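PDB 4IO2: glutamate receptor 1 from Adineta vaga, which probably works as a ligand-gated ion channel opened by glutamate, and is represented here by its ligand-binding domain holding that amino acid. Local coordinates for residues S177-D180 with I181-E185; K160-Q163 with E164-D167; A140-D143 with Y144-E148. All coordinates share one frame; numbering follows the deposited sequence.

Contact 1. Residues S177-D180 with I181-E185; sequences SFMD and IGTAE. With GLU (glutamic acid), chain E.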
ATOM      1  N   SER A 177     -14.631 -19.767  -4.253  1.00 18.93           N
ATOM      2  CA  SER A 177     -14.601 -18.450  -4.902  1.00 17.45           C
ATOM      3  C   SER A 177     -13.424 -17.670  -4.317  1.00 14.62           C
ATOM      4  O   SER A 177     -12.637 -18.224  -3.528  1.00 17.83           O
ATOM      5  CB  SER A 177     -15.921 -17.712  -4.686  1.00 16.75           C
ATOM      6  OG  SER A 177     -15.989 -16.529  -5.501  1.00 16.90           O
ATOM      7  N   PHE A 178     -13.254 -16.404  -4.751  1.00 14.63           N
ATOM      8  CA  PHE A 178     -12.200 -15.522  -4.246  1.00 14.82           C
ATOM      9  C   PHE A 178     -12.894 -14.373  -3.534  1.00 15.25           C
ATOM     10  O   PHE A 178     -13.984 -13.935  -3.943  1.00 14.51           O
ATOM     11  CB  PHE A 178     -11.418 -14.871  -5.401  1.00 16.12           C
ATOM     12  CG  PHE A 178     -10.671 -15.815  -6.315  1.00 18.65           C
ATOM     13  CD1 PHE A 178     -10.374 -17.105  -5.936  1.00 21.81           C
ATOM     14  CD2 PHE A 178     -10.256 -15.377  -7.570  1.00 20.27           C
ATOM     15  CE1 PHE A 178      -9.688 -17.945  -6.790  1.00 25.59           C
ATOM     16  CE2 PHE A 178      -9.549 -16.195  -8.410  1.00 24.12           C
ATOM     17  CZ  PHE A 178      -9.276 -17.489  -8.019  1.00 25.83           C
ATOM     18  N   MET A 179     -12.261 -13.866  -2.497  1.00 12.65           N
ATOM     19  CA  MET A 179     -12.811 -12.748  -1.722  1.00 12.72           C
ATOM     20  C   MET A 179     -11.689 -11.991  -1.050  1.00 12.40           C
ATOM     21  O   MET A 179     -10.710 -12.571  -0.614  1.00 13.94           O
ATOM     22  CB  MET A 179     -13.817 -13.270  -0.719  1.00 13.34           C
ATOM     23  CG  MET A 179     -14.564 -12.187  -0.009  1.00 14.00           C
ATOM     24  SD  MET A 179     -15.883 -12.925   1.049  1.00 16.21           S
ATOM     25  CE  MET A 179     -16.653 -11.411   1.671  1.00 17.00           C
ATOM     26  N   ASP A 180     -11.784 -10.669  -1.041  1.00 12.13           N
ATOM     27  CA  ASP A 180     -10.832  -9.848  -0.307  1.00 11.75           C
ATOM     28  C   ASP A 180     -10.705 -10.323   1.130  1.00 11.18           C
ATOM     29  O   ASP A 180     -11.693 -10.669   1.773  1.00 12.82           O
ATOM     30  CB  ASP A 180     -11.287  -8.408  -0.252  1.00 11.44           C
ATOM     31  CG  ASP A 180     -11.235  -7.681  -1.582  1.00 12.33           C
ATOM     32  OD1 ASP A 180     -10.454  -8.089  -2.495  1.00 13.13           O
ATOM     33  OD2 ASP A 180     -11.951  -6.655  -1.638  1.00 12.86           O
ATOM     34  N   ILE A 181      -9.495 -10.253   1.666  1.00 12.73           N
ATOM     35  CA  ILE A 181      -9.230 -10.858   2.962  1.00 12.76           C
ATOM     36  C   ILE A 181      -9.974 -10.197   4.116  1.00 13.30           C
ATOM     37  O   ILE A 181     -10.424 -10.897   5.032  1.00 13.55           O
ATOM     38  CB  ILE A 181      -7.693 -10.886   3.252  1.00 15.45           C
ATOM     39  CG1 ILE A 181      -7.371 -11.709   4.492  1.00 19.03           C
ATOM     40  CG2 ILE A 181      -7.090  -9.456   3.332  1.00 17.74           C
ATOM     41  CD1 ILE A 181      -5.857 -11.931   4.653  1.00 20.83           C
ATOM     42  N   GLY A 182     -10.080  -8.882   4.145  1.00 12.24           N
ATOM     43  CA  GLY A 182     -10.717  -8.261   5.305  1.00 12.70           C
ATOM     44  C   GLY A 182     -12.178  -8.588   5.481  1.00 13.23           C
ATOM     45  O   GLY A 182     -12.607  -9.014   6.544  1.00 12.41           O
ATOM     46  N   THR A 183     -12.947  -8.441   4.415  1.00 11.85           N
ATOM     47  CA  THR A 183     -14.354  -8.827   4.460  1.00 12.12           C
ATOM     48  C   THR A 183     -14.535 -10.372   4.510  1.00 12.66           C
ATOM     49  O   THR A 183     -15.502 -10.850   5.110  1.00 13.53           O
ATOM     50  CB  THR A 183     -15.150  -8.217   3.277  1.00 12.45           C
ATOM     51  OG1 THR A 183     -14.491  -8.523   2.025  1.00 12.31           O
ATOM     52  CG2 THR A 183     -15.314  -6.695   3.468  1.00 12.37           C
ATOM     53  N   ALA A 184     -13.629 -11.141   3.889  1.00 12.80           N
ATOM     54  CA  ALA A 184     -13.733 -12.611   3.929  1.00 13.01           C
ATOM     55  C   ALA A 184     -13.590 -13.078   5.381  1.00 13.73           C
ATOM     56  O   ALA A 184     -14.341 -13.935   5.840  1.00 14.32           O
ATOM     57  CB  ALA A 184     -12.633 -13.250   3.075  1.00 14.06           C
ATOM     58  N   GLU A 185     -12.620 -12.512   6.100  1.00 13.46           N
ATOM     59  CA  GLU A 185     -12.444 -12.859   7.514  1.00 13.97           C
ATOM     60  C   GLU A 185     -13.691 -12.432   8.294  1.00 14.78           C
ATOM     61  O   GLU A 185     -14.196 -13.167   9.139  1.00 15.12           O
ATOM     62  CB  GLU A 185     -11.243 -12.112   8.085  1.00 15.23           C
ATOM     63  CG  GLU A 185      -9.898 -12.687   7.675  1.00 17.41           C
ATOM     64  CD  GLU A 185      -8.709 -11.811   8.124  1.00 20.92           C
ATOM     65  OE1 GLU A 185      -8.915 -10.673   8.664  1.00 22.18           O
ATOM     66  OE2 GLU A 185      -7.546 -12.270   7.963  1.00 23.89           O
TER
HETATM   67  N   GLU E 303     -12.298  -5.012  -3.825  1.00 10.91           N
HETATM   68  CA  GLU E 303     -12.937  -5.721  -4.937  1.00 10.22           C
HETATM   69  C   GLU E 303     -12.946  -4.843  -6.186  1.00 10.32           C
HETATM   70  O   GLU E 303     -12.684  -3.618  -6.071  1.00 11.24           O
HETATM   71  CB  GLU E 303     -14.371  -6.151  -4.614  1.00 12.57           C
HETATM   72  CG  GLU E 303     -14.548  -7.046  -3.382  1.00 13.19           C
HETATM   73  CD  GLU E 303     -14.009  -8.469  -3.514  1.00 13.49           C
HETATM   74  OE1 GLU E 303     -13.603  -8.845  -4.612  1.00 16.05           O
HETATM   75  OE2 GLU E 303     -14.073  -9.229  -2.512  1.00 13.02           O
HETATM   76  OXT GLU E 303     -13.201  -5.377  -7.291  1.00 12.48           O
HETATM   77  O   HOH W   1     -13.545  -6.295   0.589  1.00 12.29           O
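The carboxylate of D180 is the flat group here, set between the bound glutamate and the hydroxyl of T183. One face lies against the ligand's side-chain carboxylate, whose OE2 sits over D180 CG at 3.4 Å. The ligand amino group donates to D180 OD2 from its N, 2.8 Å away. The same OD2 accepts from a water, and that water in turn accepts from T183 OG1. OD2 is thus gripped by two donors, both near the carboxylate plane, and N105 ND2 bonds to OD1. These donors probably offset the closeness of two acidic groups. The side chain of D180 has CG beside its own backbone N (chi1 -70°). This turns the carboxylate to the ligand, and it makes no capping bond to the helix although D180 holds the N-cap position. The backbone N of D180 also serves the ligand: it donates to OE2 of the glutamate at 3.1 Å in an almost straight bond (177°). This strand-to-helix junction belongs to the bilobed ligand-binding domain of ionotropic glutamate receptors, related to bacterial solute-binding proteins. There, as in other family members, an acidic residue receives the amino group of the agonist. Strand 177-180 ends at this point and helix 181-190 begins, with A184 N bonded to D180 O at 2.9 Å. M179 packs against the first turn of the helix. Its extended chain (chi1 -172°) runs over A184, with CG 3.8 Å from A184 CB and SD close to A184 CA. At its end the chain crosses the T183 side chain at about a right angle, and M179 CE reaches T183 OG1 at 3.6 Å. T183 also packs on D85, S17 and F20, while R136 NH2 bonds to both F178 O and the ligand.

Contact 2. Residues K160-Q163 with E164-D167; sequences KSRQ and EMYD
The backbone winds into helix 162-170 at S161, with M165 N, Y166 N and D167 N bonded to the carbonyl oxygens of S161, R162 and Q163. S161 is the N-cap: its OG accepts from E164 N at 3.0 Å. OG stands between the backbone N and the carbonyl carbon of its residue (chi1 67°), which brings it over the first turn. E164 stretches back past the helix start, its chain extended beyond CG, and OE1 accepts from K160 N at 2.8 Å. One carboxylate oxygen so ties the loop before the helix to the helix itself. Further on, R162 and Y166 run side by side and point the same way. R162 O lies 3.2 Å above the plane of the Y166 ring, offset toward the rim. R162 CB rests near Y166 CE2, and R162 CD is 3.6 Å from Y166 OH. The guanidinium reaches on to the ligand pocket, where its NH2 bonds to Y67 OH. With an alanine in place of Y166, the aliphatic chain of R162 would probably lose the ring and hydroxyl it lies beside, and a gap would open next to R162 CB and CD. On the outer side, Q163 bends at chi2 (67°) to bring its NE2 to D167. Q163 NE2, also bonded to Y192 OH, donates to D167 OD1 at 3.0 Å, meeting it from above the carboxylate plane, 36° out.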
ATOM      1  N   LYS A 160     -23.326 -12.818  -9.446  1.00 19.59           N
ATOM      2  CA  LYS A 160     -23.798 -11.441  -9.519  0.66 19.81           C
ATOM      3  C   LYS A 160     -23.645 -10.652  -8.213  1.00 21.24           C
ATOM      4  O   LYS A 160     -23.834  -9.439  -8.182  1.00 21.75           O
ATOM      5  CB  LYS A 160     -25.268 -11.416  -9.917  0.66 25.62           C
ATOM      6  CG  LYS A 160     -25.536 -12.015 -11.281  0.66 27.98           C
ATOM      7  CD  LYS A 160     -27.013 -11.947 -11.663  0.66 33.24           C
ATOM      8  CE  LYS A 160     -27.234 -12.436 -13.100  0.66 37.94           C
ATOM      9  NZ  LYS A 160     -28.625 -12.259 -13.566  0.66 39.75           N
ATOM     10  N   SER A 161     -23.306 -11.336  -7.134  1.00 18.43           N
ATOM     11  CA  SER A 161     -23.305 -10.704  -5.802  1.00 19.39           C
ATOM     12  C   SER A 161     -22.631 -11.580  -4.779  1.00 16.11           C
ATOM     13  O   SER A 161     -22.394 -12.754  -5.050  1.00 17.77           O
ATOM     14  CB  SER A 161     -24.731 -10.487  -5.323  1.00 20.69           C
ATOM     15  OG  SER A 161     -25.348 -11.746  -5.096  1.00 21.91           O
ATOM     16  N   ARG A 162     -22.269 -10.993  -3.633  1.00 16.72           N
ATOM     17  CA  ARG A 162     -21.801 -11.798  -2.521  1.00 16.15           C
ATOM     18  C   ARG A 162     -22.827 -12.855  -2.100  1.00 16.48           C
ATOM     19  O   ARG A 162     -22.484 -14.003  -1.849  1.00 19.05           O
ATOM     20  CB  ARG A 162     -21.416 -10.910  -1.347  1.00 14.76           C
ATOM     21  CG  ARG A 162     -20.175 -10.090  -1.623  1.00 15.14           C
ATOM     22  CD  ARG A 162     -19.742  -9.320  -0.390  1.00 14.22           C
ATOM     23  NE  ARG A 162     -18.587  -8.465  -0.657  1.00 15.28           N
ATOM     24  CZ  ARG A 162     -18.613  -7.213  -1.107  1.00 14.01           C
ATOM     25  NH1 ARG A 162     -19.742  -6.564  -1.313  1.00 15.62           N
ATOM     26  NH2 ARG A 162     -17.462  -6.617  -1.338  1.00 14.96           N
ATOM     27  N   GLN A 163     -24.080 -12.456  -2.039  1.00 20.28           N
ATOM     28  CA  GLN A 163     -25.108 -13.407  -1.651  1.00 20.31           C
ATOM     29  C   GLN A 163     -25.136 -14.622  -2.576  1.00 21.05           C
ATOM     30  O   GLN A 163     -25.262 -15.746  -2.095  1.00 22.57           O
ATOM     31  CB  GLN A 163     -26.482 -12.749  -1.586  1.00 22.65           C
ATOM     32  CG  GLN A 163     -27.523 -13.612  -0.893  1.00 30.41           C
ATOM     33  CD  GLN A 163     -27.242 -13.789   0.583  1.00 34.39           C
ATOM     34  OE1 GLN A 163     -27.094 -12.817   1.324  1.00 36.54           O
ATOM     35  NE2 GLN A 163     -27.141 -15.036   1.017  1.00 38.09           N
ATOM     36  N   GLU A 164     -25.005 -14.429  -3.887  1.00 22.09           N
ATOM     37  CA  GLU A 164     -24.971 -15.571  -4.796  1.00 21.57           C
ATOM     38  C   GLU A 164     -23.714 -16.420  -4.532  1.00 21.57           C
ATOM     39  O   GLU A 164     -23.769 -17.652  -4.642  1.00 21.24           O
ATOM     40  CB  GLU A 164     -25.076 -15.124  -6.273  1.00 25.67           C
ATOM     41  CG  GLU A 164     -25.851 -16.099  -7.134  1.00 32.67           C
ATOM     42  CD  GLU A 164     -25.762 -15.871  -8.635  1.00 32.70           C
ATOM     43  OE1 GLU A 164     -25.304 -14.804  -9.064  1.00 24.72           O
ATOM     44  OE2 GLU A 164     -26.192 -16.779  -9.388  1.00 37.86           O
ATOM     45  N   MET A 165     -22.589 -15.772  -4.209  1.00 17.14           N
ATOM     46  CA  MET A 165     -21.380 -16.514  -3.883  1.00 18.38           C
ATOM     47  C   MET A 165     -21.672 -17.424  -2.680  1.00 18.91           C
ATOM     48  O   MET A 165     -21.383 -18.612  -2.722  1.00 20.30           O
ATOM     49  CB  MET A 165     -20.210 -15.565  -3.641  1.00 14.54           C
ATOM     50  CG  MET A 165     -18.887 -16.180  -3.353  1.00 18.55           C
ATOM     51  SD  MET A 165     -17.624 -14.912  -3.217  1.00 17.08           S
ATOM     52  CE  MET A 165     -18.159 -13.962  -1.775  1.00 17.59           C
ATOM     53  N   TYR A 166     -22.172 -16.857  -1.578  1.00 20.89           N
ATOM     54  CA  TYR A 166     -22.389 -17.653  -0.360  1.00 20.90           C
ATOM     55  C   TYR A 166     -23.368 -18.792  -0.640  1.00 21.25           C
ATOM     56  O   TYR A 166     -23.116 -19.960  -0.300  1.00 22.61           O
ATOM     57  CB  TYR A 166     -22.923 -16.783   0.797  1.00 19.96           C
ATOM     58  CG  TYR A 166     -22.122 -15.540   1.114  1.00 18.43           C
ATOM     59  CD1 TYR A 166     -20.729 -15.561   1.156  1.00 16.41           C
ATOM     60  CD2 TYR A 166     -22.752 -14.330   1.328  1.00 18.13           C
ATOM     61  CE1 TYR A 166     -20.011 -14.430   1.461  1.00 16.77           C
ATOM     62  CE2 TYR A 166     -22.034 -13.183   1.634  1.00 18.88           C
ATOM     63  CZ  TYR A 166     -20.668 -13.231   1.678  1.00 15.76           C
ATOM     64  OH  TYR A 166     -19.959 -12.085   1.950  1.00 17.65           O
ATOM     65  N   ASP A 167     -24.476 -18.461  -1.284  1.00 25.26           N
ATOM     66  CA  ASP A 167     -25.520 -19.463  -1.543  1.00 25.63           C
ATOM     67  C   ASP A 167     -25.029 -20.586  -2.466  1.00 24.79           C
ATOM     68  O   ASP A 167     -25.382 -21.758  -2.281  1.00 26.29           O
ATOM     69  CB  ASP A 167     -26.740 -18.795  -2.151  1.00 28.99           C
ATOM     70  CG  ASP A 167     -27.443 -17.859  -1.176  1.00 34.15           C
ATOM     71  OD1 ASP A 167     -27.114 -17.878   0.015  1.00 36.51           O
ATOM     72  OD2 ASP A 167     -28.325 -17.092  -1.601  1.00 36.01           O
TER

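Contact 3. Residues A140-D143 with Y144-E148; sequences AGED and YYLRE. With GLU (glutamic acid), chain E.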
ATOM      1  N   ALA A 140     -12.037  -7.262  -9.115  1.00 14.54           N
ATOM      2  CA  ALA A 140     -10.649  -7.434  -9.499  1.00 16.70           C
ATOM      3  C   ALA A 140     -10.302  -8.920  -9.606  1.00 18.76           C
ATOM      4  O   ALA A 140      -9.440  -9.288 -10.386  1.00 19.41           O
ATOM      5  CB  ALA A 140      -9.732  -6.693  -8.494  1.00 17.89           C
ATOM      6  N   GLY A 141     -10.974  -9.757  -8.824  1.00 16.00           N
ATOM      7  CA  GLY A 141     -10.769 -11.187  -8.851  1.00 17.35           C
ATOM      8  C   GLY A 141     -11.043 -11.793 -10.226  1.00 15.71           C
ATOM      9  O   GLY A 141     -10.445 -12.798 -10.603  1.00 16.97           O
ATOM     10  N   GLU A 142     -11.959 -11.207 -10.963  1.00 14.88           N
ATOM     11  CA  GLU A 142     -12.256 -11.663 -12.320  1.00 16.42           C
ATOM     12  C   GLU A 142     -11.024 -11.524 -13.190  1.00 17.60           C
ATOM     13  O   GLU A 142     -10.683 -12.445 -13.936  1.00 17.79           O
ATOM     14  CB  GLU A 142     -13.446 -10.917 -12.929  1.00 16.83           C
ATOM     15  CG  GLU A 142     -13.803 -11.376 -14.326  1.00 16.60           C
ATOM     16  CD  GLU A 142     -14.955 -10.588 -14.974  1.00 18.56           C
ATOM     17  OE1 GLU A 142     -15.340  -9.499 -14.429  1.00 19.76           O
ATOM     18  OE2 GLU A 142     -15.498 -11.097 -16.002  1.00 20.06           O
ATOM     19  N   ASP A 143     -10.324 -10.389 -13.091  1.00 18.51           N
ATOM     20  CA  ASP A 143      -9.134 -10.299 -13.930  1.00 20.44           C
ATOM     21  C   ASP A 143      -7.992 -11.195 -13.472  1.00 19.91           C
ATOM     22  O   ASP A 143      -7.225 -11.683 -14.310  1.00 21.04           O
ATOM     23  CB  ASP A 143      -8.710  -8.873 -14.203  1.00 28.07           C
ATOM     24  CG  ASP A 143      -9.738  -8.142 -15.070  1.00 36.64           C
ATOM     25  OD1 ASP A 143     -10.205  -8.683 -16.123  1.00 39.24           O
ATOM     26  OD2 ASP A 143     -10.156  -7.082 -14.638  1.00 40.59           O
ATOM     27  N   TYR A 144      -7.899 -11.458 -12.169  1.00 18.57           N
ATOM     28  CA  TYR A 144      -6.930 -12.432 -11.690  1.00 17.69           C
ATOM     29  C   TYR A 144      -7.222 -13.801 -12.302  1.00 18.48           C
ATOM     30  O   TYR A 144      -6.317 -14.484 -12.780  1.00 18.75           O
ATOM     31  CB  TYR A 144      -6.923 -12.504 -10.144  1.00 18.39           C
ATOM     32  CG  TYR A 144      -5.927 -13.488  -9.628  1.00 20.20           C
ATOM     33  CD1 TYR A 144      -6.250 -14.839  -9.523  1.00 21.91           C
ATOM     34  CD2 TYR A 144      -4.651 -13.087  -9.249  1.00 20.34           C
ATOM     35  CE1 TYR A 144      -5.329 -15.742  -9.062  1.00 25.36           C
ATOM     36  CE2 TYR A 144      -3.725 -13.986  -8.802  1.00 23.85           C
ATOM     37  CZ  TYR A 144      -4.068 -15.307  -8.706  1.00 28.27           C
ATOM     38  OH  TYR A 144      -3.133 -16.221  -8.265  1.00 32.17           O
ATOM     39  N   TYR A 145      -8.473 -14.219 -12.232  1.00 17.50           N
ATOM     40  CA  TYR A 145      -8.869 -15.509 -12.778  1.00 17.54           C
ATOM     41  C   TYR A 145      -8.469 -15.608 -14.239  1.00 18.75           C
ATOM     42  O   TYR A 145      -7.889 -16.633 -14.676  1.00 20.95           O
ATOM     43  CB  TYR A 145     -10.371 -15.695 -12.612  1.00 16.96           C
ATOM     44  CG  TYR A 145     -10.855 -17.016 -13.156  1.00 18.12           C
ATOM     45  CD1 TYR A 145     -11.174 -17.150 -14.493  1.00 19.42           C
ATOM     46  CD2 TYR A 145     -10.996 -18.136 -12.329  1.00 17.07           C
ATOM     47  CE1 TYR A 145     -11.608 -18.335 -15.019  1.00 19.20           C
ATOM     48  CE2 TYR A 145     -11.410 -19.338 -12.853  1.00 19.48           C
ATOM     49  CZ  TYR A 145     -11.732 -19.423 -14.198  1.00 20.05           C
ATOM     50  OH  TYR A 145     -12.164 -20.604 -14.749  1.00 23.70           O
ATOM     51  N   LEU A 146      -8.815 -14.587 -15.021  1.00 17.16           N
ATOM     52  CA  LEU A 146      -8.613 -14.638 -16.461  1.00 19.36           C
ATOM     53  C   LEU A 146      -7.118 -14.681 -16.821  1.00 21.75           C
ATOM     54  O   LEU A 146      -6.729 -15.352 -17.787  1.00 25.46           O
ATOM     55  CB  LEU A 146      -9.299 -13.450 -17.140  1.00 18.73           C
ATOM     56  CG  LEU A 146     -10.833 -13.480 -17.119  1.00 18.76           C
ATOM     57  CD1 LEU A 146     -11.411 -12.159 -17.609  1.00 20.36           C
ATOM     58  CD2 LEU A 146     -11.385 -14.671 -17.872  1.00 18.20           C
ATOM     59  N   ARG A 147      -6.268 -14.033 -16.031  1.00 20.36           N
ATOM     60  CA  ARG A 147      -4.832 -14.093 -16.295  1.00 21.72           C
ATOM     61  C   ARG A 147      -4.152 -15.360 -15.766  1.00 25.19           C
ATOM     62  O   ARG A 147      -3.266 -15.900 -16.427  1.00 26.79           O
ATOM     63  CB  ARG A 147      -4.117 -12.873 -15.716  1.00 23.45           C
ATOM     64  CG  ARG A 147      -2.605 -12.854 -16.039  1.00 26.39           C
ATOM     65  CD  ARG A 147      -1.864 -11.689 -15.367  1.00 28.98           C
ATOM     66  NE  ARG A 147      -1.990 -11.830 -13.925  1.00 28.90           N
ATOM     67  CZ  ARG A 147      -2.776 -11.091 -13.151  1.00 27.76           C
ATOM     68  NH1 ARG A 147      -3.459 -10.058 -13.642  1.00 28.17           N
ATOM     69  NH2 ARG A 147      -2.849 -11.395 -11.862  1.00 28.10           N
ATOM     70  N   GLU A 148      -4.537 -15.805 -14.573  1.00 25.61           N
ATOM     71  CA  GLU A 148      -3.779 -16.836 -13.845  1.00 25.84           C
ATOM     72  C   GLU A 148      -4.313 -18.251 -13.921  1.00 27.54           C
ATOM     73  O   GLU A 148      -3.562 -19.207 -13.735  1.00 26.75           O
ATOM     74  CB  GLU A 148      -3.716 -16.496 -12.366  1.00 28.22           C
ATOM     75  CG  GLU A 148      -3.154 -15.141 -12.098  1.00 32.60           C
ATOM     76  CD  GLU A 148      -1.659 -15.075 -12.155  1.00 39.27           C
ATOM     77  OE1 GLU A 148      -1.003 -16.121 -11.991  1.00 40.64           O
ATOM     78  OE2 GLU A 148      -1.140 -13.952 -12.329  1.00 43.44           O
TER
HETATM   79  N   GLU E 303     -12.298  -5.012  -3.825  1.00 10.91           N
HETATM   80  CA  GLU E 303     -12.937  -5.721  -4.937  1.00 10.22           C
HETATM   81  C   GLU E 303     -12.946  -4.843  -6.186  1.00 10.32           C
HETATM   82  O   GLU E 303     -12.684  -3.618  -6.071  1.00 11.24           O
HETATM   83  CB  GLU E 303     -14.371  -6.151  -4.614  1.00 12.57           C
HETATM   84  CG  GLU E 303     -14.548  -7.046  -3.382  1.00 13.19           C
HETATM   85  CD  GLU E 303     -14.009  -8.469  -3.514  1.00 13.49           C
HETATM   86  OE1 GLU E 303     -13.603  -8.845  -4.612  1.00 16.05           O
HETATM   87  OE2 GLU E 303     -14.073  -9.229  -2.512  1.00 13.02           O
HETATM   88  OXT GLU E 303     -13.201  -5.377  -7.291  1.00 12.48           O
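L146 lies alongside E142, one turn earlier, and points the same way. L146 CD1 comes within 4.1 Å of E142 CG, and L146 CG rests 3.4 Å from E142 O. D143 crosses L146 at a slant, with D143 OD1 4.0 Å from L146 CD1. The polar end of E142 is held elsewhere, with OE1 bonded to G138 N just before the helix. Four backbone bonds link the two halves, from the N atoms of Y144, Y145, L146 and R147 to the O atoms of A140, G141, E142 and D143. Farther along, R147 bends at chi3 (61°) and grips E148 side-on. R147 NE and NH2 both reach the single oxygen E148 OE2, NE at 2.8 Å in a salt bridge, and the carboxylate oxygen lies in the guanidinium plane. E148 is itself folded back (chi2 -80°). Its CG sits 3.4 Å above the Y144 ring, over the centre. Y144 OH bonds to K124 NZ, and Y145 OH bonds to N155 OD1. R147 also packs on E230 of the second subunit. At the N-terminal side of 140-143, A140 N donates to OXT of the bound glutamate at 2.9 Å. Helix 140-148 is the crossover of a beta-alpha-beta unit between strands 134-136 and 157-159, and A140 belongs to the agonist site of the ligand-binding domain.

In the fold
Along the chain contact 3 comes first, then contact 2, then contact 1. Strand 157-159 lies between the helices of contacts 3 and 2, and helix 162-170 is followed by strand 177-180. The centre of contact 1 is about 13 Å from that of contact 2 and 15 Å from that of contact 3, and those two are 18 Å apart. Contact 1 touches both: M165 packs on S177 and M179, Y166 on M179, and Y144 on F178. Contacts 2 and 3 do not meet, with nearest atoms about 10 Å apart. All three supply residues of the glutamate pocket: A140 and D180 bond to the agonist, and R162 lines the same pocket.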